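Local coordinates for protein cytosolic phospholipase A2 delta (PDB 5IZ5) that hydrolyses the sn-2 acyl ester of glycerophospholipids in a calcium-dependent manner, preferring linoleic acid at that position, at residues R163-L168 against E276-E281; L736-F741 against G759-T764. The protein carries 3 engineered substitutions. All coordinates share one frame; numbering follows the deposited sequence.

Interaction 1: residues R163-L168 against E276-E281; sequences RELSCL and EGCPEE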
loop_
_atom_site.group_PDB
_atom_site.type_symbol
_atom_site.label_atom_id
_atom_site.label_comp_id
_atom_site.label_asym_id
_atom_site.label_seq_id
_atom_site.Cartn_x
_atom_site.Cartn_y
_atom_site.Cartn_z
ATOM N N ARG B 163 -8.002 -7.938 18.064
ATOM C CA ARG B 163 -8.186 -8.782 19.246
ATOM C C ARG B 163 -7.968 -7.947 20.496
ATOM O O ARG B 163 -7.258 -6.938 20.450
ATOM C CB ARG B 163 -7.194 -9.945 19.228
ATOM C CG ARG B 163 -7.292 -10.849 18.006
ATOM C CD ARG B 163 -8.635 -11.551 17.930
ATOM N NE ARG B 163 -8.860 -12.395 19.107
ATOM C CZ ARG B 163 -8.464 -13.665 19.236
ATOM N NH1 ARG B 163 -7.821 -14.287 18.250
ATOM N NH2 ARG B 163 -8.714 -14.316 20.367
ATOM N N GLU B 164 -8.577 -8.360 21.609
ATOM C CA GLU B 164 -8.375 -7.661 22.882
ATOM C C GLU B 164 -6.900 -7.738 23.266
ATOM O O GLU B 164 -6.295 -8.803 23.184
ATOM C CB GLU B 164 -9.233 -8.276 23.992
ATOM C CG GLU B 164 -9.225 -7.463 25.277
ATOM C CD GLU B 164 -10.044 -8.098 26.390
ATOM O OE1 GLU B 164 -9.708 -7.868 27.567
ATOM O OE2 GLU B 164 -11.028 -8.819 26.108
ATOM N N LEU B 165 -6.327 -6.609 23.666
ATOM C CA LEU B 165 -4.891 -6.528 23.940
ATOM C C LEU B 165 -4.664 -6.234 25.410
ATOM O O LEU B 165 -5.294 -5.338 25.974
ATOM C CB LEU B 165 -4.221 -5.431 23.098
ATOM C CG LEU B 165 -2.868 -5.746 22.457
ATOM C CD1 LEU B 165 -2.987 -6.938 21.524
ATOM C CD2 LEU B 165 -2.375 -4.528 21.703
ATOM N N SER B 166 -3.763 -6.999 26.017
ATOM C CA SER B 166 -3.265 -6.700 27.349
ATOM C C SER B 166 -1.859 -6.127 27.255
ATOM O O SER B 166 -1.126 -6.375 26.294
ATOM C CB SER B 166 -3.269 -7.955 28.214
ATOM O OG SER B 166 -4.590 -8.444 28.376
ATOM N N CYS B 167 -1.506 -5.331 28.253
ATOM C CA CYS B 167 -0.232 -4.640 28.298
ATOM C C CYS B 167 0.431 -4.990 29.642
ATOM O O CYS B 167 -0.214 -4.922 30.688
ATOM C CB CYS B 167 -0.460 -3.120 28.198
ATOM S SG CYS B 167 -1.042 -2.303 26.650
ATOM N N LEU B 168 1.704 -5.393 29.625
ATOM C CA LEU B 168 2.413 -5.719 30.871
ATOM C C LEU B 168 3.710 -4.939 31.018
ATOM O O LEU B 168 4.576 -4.987 30.142
ATOM C CB LEU B 168 2.571 -7.239 31.000
ATOM C CG LEU B 168 3.834 -8.077 31.276
ATOM C CD1 LEU B 168 5.047 -7.374 31.861
ATOM C CD2 LEU B 168 3.413 -9.233 32.181
ATOM N N GLU B 276 -2.126 -5.091 32.698
ATOM C CA GLU B 276 -3.304 -4.240 32.631
ATOM C C GLU B 276 -3.949 -4.385 31.256
ATOM O O GLU B 276 -3.279 -4.728 30.282
ATOM C CB GLU B 276 -2.907 -2.777 32.888
ATOM C CG GLU B 276 -3.753 -2.071 33.936
ATOM C CD GLU B 276 -3.332 -0.625 34.148
ATOM O OE1 GLU B 276 -2.832 0.009 33.191
ATOM O OE2 GLU B 276 -3.504 -0.123 35.280
ATOM N N GLY B 277 -5.251 -4.132 31.177
ATOM C CA GLY B 277 -5.918 -4.031 29.883
ATOM C C GLY B 277 -5.291 -2.884 29.109
ATOM O O GLY B 277 -5.047 -1.819 29.666
ATOM N N CYS B 278 -4.967 -3.111 27.843
ATOM C CA CYS B 278 -4.569 -2.018 26.968
ATOM C C CYS B 278 -5.832 -1.201 26.697
ATOM O O CYS B 278 -6.913 -1.769 26.550
ATOM C CB CYS B 278 -4.014 -2.540 25.654
ATOM S SG CYS B 278 -2.458 -3.478 25.761
ATOM N N PRO B 279 -5.719 0.131 26.642
ATOM C CA PRO B 279 -6.902 0.922 26.266
ATOM C C PRO B 279 -7.474 0.463 24.921
ATOM O O PRO B 279 -6.698 0.138 24.016
ATOM C CB PRO B 279 -6.368 2.347 26.159
ATOM C CG PRO B 279 -5.064 2.355 26.890
ATOM C CD PRO B 279 -4.534 0.957 26.924
ATOM N N GLU B 280 -8.801 0.430 24.785
ATOM C CA GLU B 280 -9.433 -0.024 23.533
ATOM C C GLU B 280 -9.523 1.088 22.472
ATOM O O GLU B 280 -10.578 1.299 21.862
ATOM C CB GLU B 280 -10.825 -0.624 23.779
ATOM C CG GLU B 280 -10.858 -1.866 24.639
ATOM C CD GLU B 280 -12.156 -2.662 24.503
ATOM O OE1 GLU B 280 -12.724 -2.728 23.383
ATOM O OE2 GLU B 280 -12.604 -3.241 25.518
ATOM N N GLU B 281 -8.417 1.797 22.250
ATOM C CA GLU B 281 -8.349 2.791 21.178
ATOM C C GLU B 281 -7.192 2.521 20.230
ATOM O O GLU B 281 -6.046 2.354 20.632
ATOM C CB GLU B 281 -8.247 4.217 21.711
ATOM C CG GLU B 281 -8.431 5.283 20.603
ATOM C CD GLU B 281 -8.704 6.687 21.125
ATOM O OE1 GLU B 281 -8.264 6.997 22.258
ATOM O OE2 GLU B 281 -9.351 7.487 20.388
HETATM O O HOH W 1 -7.869 -4.130 26.659
#

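Interaction 2: residues L736-F741 against G759-T764; sequences LVNASF and GQVDLT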
loop_
_atom_site.group_PDB
_atom_site.type_symbol
_atom_site.label_atom_id
_atom_site.label_comp_id
_atom_site.label_asym_id
_atom_site.label_seq_id
_atom_site.Cartn_x
_atom_site.Cartn_y
_atom_site.Cartn_z
ATOM N N LEU B 736 -3.971 11.446 -25.248
ATOM C CA LEU B 736 -2.874 12.319 -25.630
ATOM C C LEU B 736 -2.701 12.250 -27.144
ATOM O O LEU B 736 -2.077 11.330 -27.669
ATOM C CB LEU B 736 -1.587 11.928 -24.909
ATOM C CG LEU B 736 -0.381 12.839 -25.155
ATOM C CD1 LEU B 736 -0.676 14.298 -24.829
ATOM C CD2 LEU B 736 0.789 12.340 -24.328
ATOM N N VAL B 737 -3.280 13.222 -27.839
ATOM C CA VAL B 737 -3.292 13.224 -29.296
ATOM C C VAL B 737 -3.187 14.652 -29.819
ATOM O O VAL B 737 -3.755 15.574 -29.242
ATOM C CB VAL B 737 -4.564 12.525 -29.835
ATOM C CG1 VAL B 737 -5.825 13.321 -29.505
ATOM C CG2 VAL B 737 -4.453 12.280 -31.333
ATOM N N ASN B 738 -2.441 14.827 -30.905
ATOM C CA ASN B 738 -2.365 16.102 -31.600
ATOM C C ASN B 738 -3.277 16.028 -32.813
ATOM O O ASN B 738 -2.865 15.564 -33.877
ATOM C CB ASN B 738 -0.921 16.387 -32.030
ATOM C CG ASN B 738 -0.739 17.784 -32.607
ATOM O OD1 ASN B 738 -1.609 18.646 -32.477
ATOM N ND2 ASN B 738 0.404 18.018 -33.238
ATOM N N ALA B 739 -4.527 16.447 -32.642
ATOM C CA ALA B 739 -5.496 16.431 -33.739
ATOM C C ALA B 739 -5.704 17.849 -34.273
ATOM O O ALA B 739 -4.856 18.354 -35.008
ATOM C CB ALA B 739 -6.804 15.794 -33.289
ATOM N N SER B 740 -6.785 18.513 -33.869
ATOM C CA SER B 740 -7.128 19.820 -34.421
ATOM C C SER B 740 -6.094 20.884 -34.039
ATOM O O SER B 740 -5.973 21.897 -34.721
ATOM C CB SER B 740 -8.547 20.234 -33.991
ATOM O OG SER B 740 -8.541 20.903 -32.742
ATOM N N PHE B 741 -5.333 20.635 -32.970
ATOM C CA PHE B 741 -4.275 21.546 -32.513
ATOM C C PHE B 741 -3.185 21.783 -33.547
ATOM O O PHE B 741 -2.491 22.791 -33.482
ATOM C CB PHE B 741 -3.631 21.007 -31.221
ATOM C CG PHE B 741 -2.623 21.939 -30.587
ATOM C CD1 PHE B 741 -3.036 23.095 -29.946
ATOM C CD2 PHE B 741 -1.267 21.643 -30.602
ATOM C CE1 PHE B 741 -2.126 23.945 -29.345
ATOM C CE2 PHE B 741 -0.346 22.490 -29.998
ATOM C CZ PHE B 741 -0.776 23.643 -29.371
ATOM N N GLY B 759 2.342 23.972 -33.367
ATOM C CA GLY B 759 1.447 22.815 -33.442
ATOM C C GLY B 759 2.107 21.554 -33.961
ATOM O O GLY B 759 1.425 20.575 -34.270
ATOM N N GLN B 760 3.433 21.569 -34.045
ATOM C CA GLN B 760 4.197 20.400 -34.455
ATOM C C GLN B 760 4.708 19.699 -33.197
ATOM O O GLN B 760 5.854 19.892 -32.784
ATOM C CB GLN B 760 5.360 20.824 -35.355
ATOM C CG GLN B 760 4.925 21.489 -36.654
ATOM C CD GLN B 760 5.004 20.558 -37.851
ATOM O OE1 GLN B 760 4.329 19.527 -37.899
ATOM N NE2 GLN B 760 5.825 20.922 -38.832
ATOM N N VAL B 761 3.842 18.892 -32.591
ATOM C CA VAL B 761 4.157 18.202 -31.344
ATOM C C VAL B 761 4.637 16.795 -31.673
ATOM O O VAL B 761 3.882 15.978 -32.203
ATOM C CB VAL B 761 2.940 18.136 -30.396
ATOM C CG1 VAL B 761 3.361 17.652 -29.010
ATOM C CG2 VAL B 761 2.274 19.500 -30.289
ATOM N N ASP B 762 5.895 16.523 -31.346
ATOM C CA ASP B 762 6.521 15.256 -31.688
ATOM C C ASP B 762 6.087 14.148 -30.717
ATOM O O ASP B 762 6.772 13.868 -29.735
ATOM C CB ASP B 762 8.051 15.424 -31.699
ATOM C CG ASP B 762 8.769 14.234 -32.304
ATOM O OD1 ASP B 762 8.087 13.344 -32.861
ATOM O OD2 ASP B 762 10.017 14.186 -32.217
ATOM N N LEU B 763 4.955 13.513 -31.013
ATOM C CA LEU B 763 4.409 12.442 -30.176
ATOM C C LEU B 763 4.690 11.024 -30.685
ATOM O O LEU B 763 4.438 10.063 -29.955
ATOM C CB LEU B 763 2.889 12.602 -30.038
ATOM C CG LEU B 763 2.331 13.879 -29.407
ATOM C CD1 LEU B 763 0.814 13.793 -29.361
ATOM C CD2 LEU B 763 2.884 14.116 -28.010
ATOM N N THR B 764 5.188 10.876 -31.915
ATOM C CA THR B 764 5.207 9.542 -32.571
ATOM C C THR B 764 6.493 8.962 -33.185
ATOM O O THR B 764 6.678 7.745 -33.158
ATOM C CB THR B 764 4.123 9.474 -33.666
ATOM O OG1 THR B 764 4.215 10.630 -34.510
ATOM C CG2 THR B 764 2.736 9.407 -33.049
#

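Interaction 1: residues R163-L168 against E276-E281
Cys167 and Cys278 are joined by a disulfide across the end of an antiparallel strand pair, 160-172 with 266-277, in a large antiparallel sheet of the C2-like part; Cys167 SG lies 2.0 Å from Cys278 SG. The link runs diagonally: Cys167 is paired in register with Glu276, and Ser166 with Gly277 at a non-hydrogen-bonded site, so the bridge reaches past where strand 266-277 ends. Both cysteines put SG beside their own backbone N (chi1 -70° for Cys167, -66° for Cys278), which turns the two sulfurs together; the torsion about the S-S bond is 120°. Cys278 SG thereby also comes within 3.1 Å of Ser166 C. Leu165 lines the same sulfur, its CB 3.7 Å from Cys278 SG, with CG and CD2 continuing alongside.

Two backbone bonds close the Cys167-Glu276 pair, Cys167 N to Glu276 O and Glu276 N to Cys167 O, each 2.8 Å. On the far edge, strand 210-216 pairs with 163-168 through Ser166 and Tyr215. Where the strand pairing gives way, Leu165 O accepts two hydrogens: one from Cys278 N at 2.9 Å, and one from a water whose oxygen is 2.9 Å from Leu165 O.

Interaction 2: residues L736-F741 against G759-T764
Phe741 and Gly759 bring the two loops nearest each other, CA to CA 5.9 Å; the backbones then run in opposite senses and spread, to 6.9 Å between the CA atoms of Asn738 and Val761 and 7.8 Å between those of Val737 and Leu763. Neither segment is a regular strand, and side chains bridge the widening gap.

Asn738 carries the polar link. With CG anti to the backbone N (chi1 -173°), its amide projects across the gap, and ND2 donates to Gly759 O at 2.9 Å. The N-H points almost straight at the acceptor (165°), which lies close to the amide plane, whereas ND2 stands above the plane of the Gly759 carbonyl. Val761 CG2 lies over one face of this amide, 3.8 Å from Asn738 ND2, and meets the Phe741 ring near its plane, 4.0 Å from Phe741 CE2. Further along, Leu763 CD1 presses against the other end of Asn738, 3.7 Å from Asn738 N, and approaches Leu736 CG.

Helix 779-794 backs these loops: Leu736 touches Leu785, Asn738 touches Leu788, and the Phe741 ring meets that of Tyr791. Replacing Asn738 by an alanine would probably leave Gly759 O without this donor and open a gap beside Val761. The chemistry thus divides into one directed amide-to-carbonyl bond and looser apolar contacts around it, which suggests that, between these two loops, side chains and not strand pairing set the register.

From the N terminus, interaction 1 comes first. It joins strand 160-172 to the end of strand 266-277, closing a loop of 107 residues that holds many strand residues and no helix and encloses nearly all of what is probably a second C2-like region. Interaction 2 opens much later, within the catalytic PLA2c region, where 736-741 and 759-764 close a short excursion of 17 residues containing the small strand 749-750. The two loops are in series: neither nests in nor crosses the other. Their centres lie 62 Å apart, on opposite sides of the chain's centre, and their nearest atoms are about 46 Å apart, so they do not touch: the first ties two distant strands of a sheet, the second two neighbouring loops of the catalytic region.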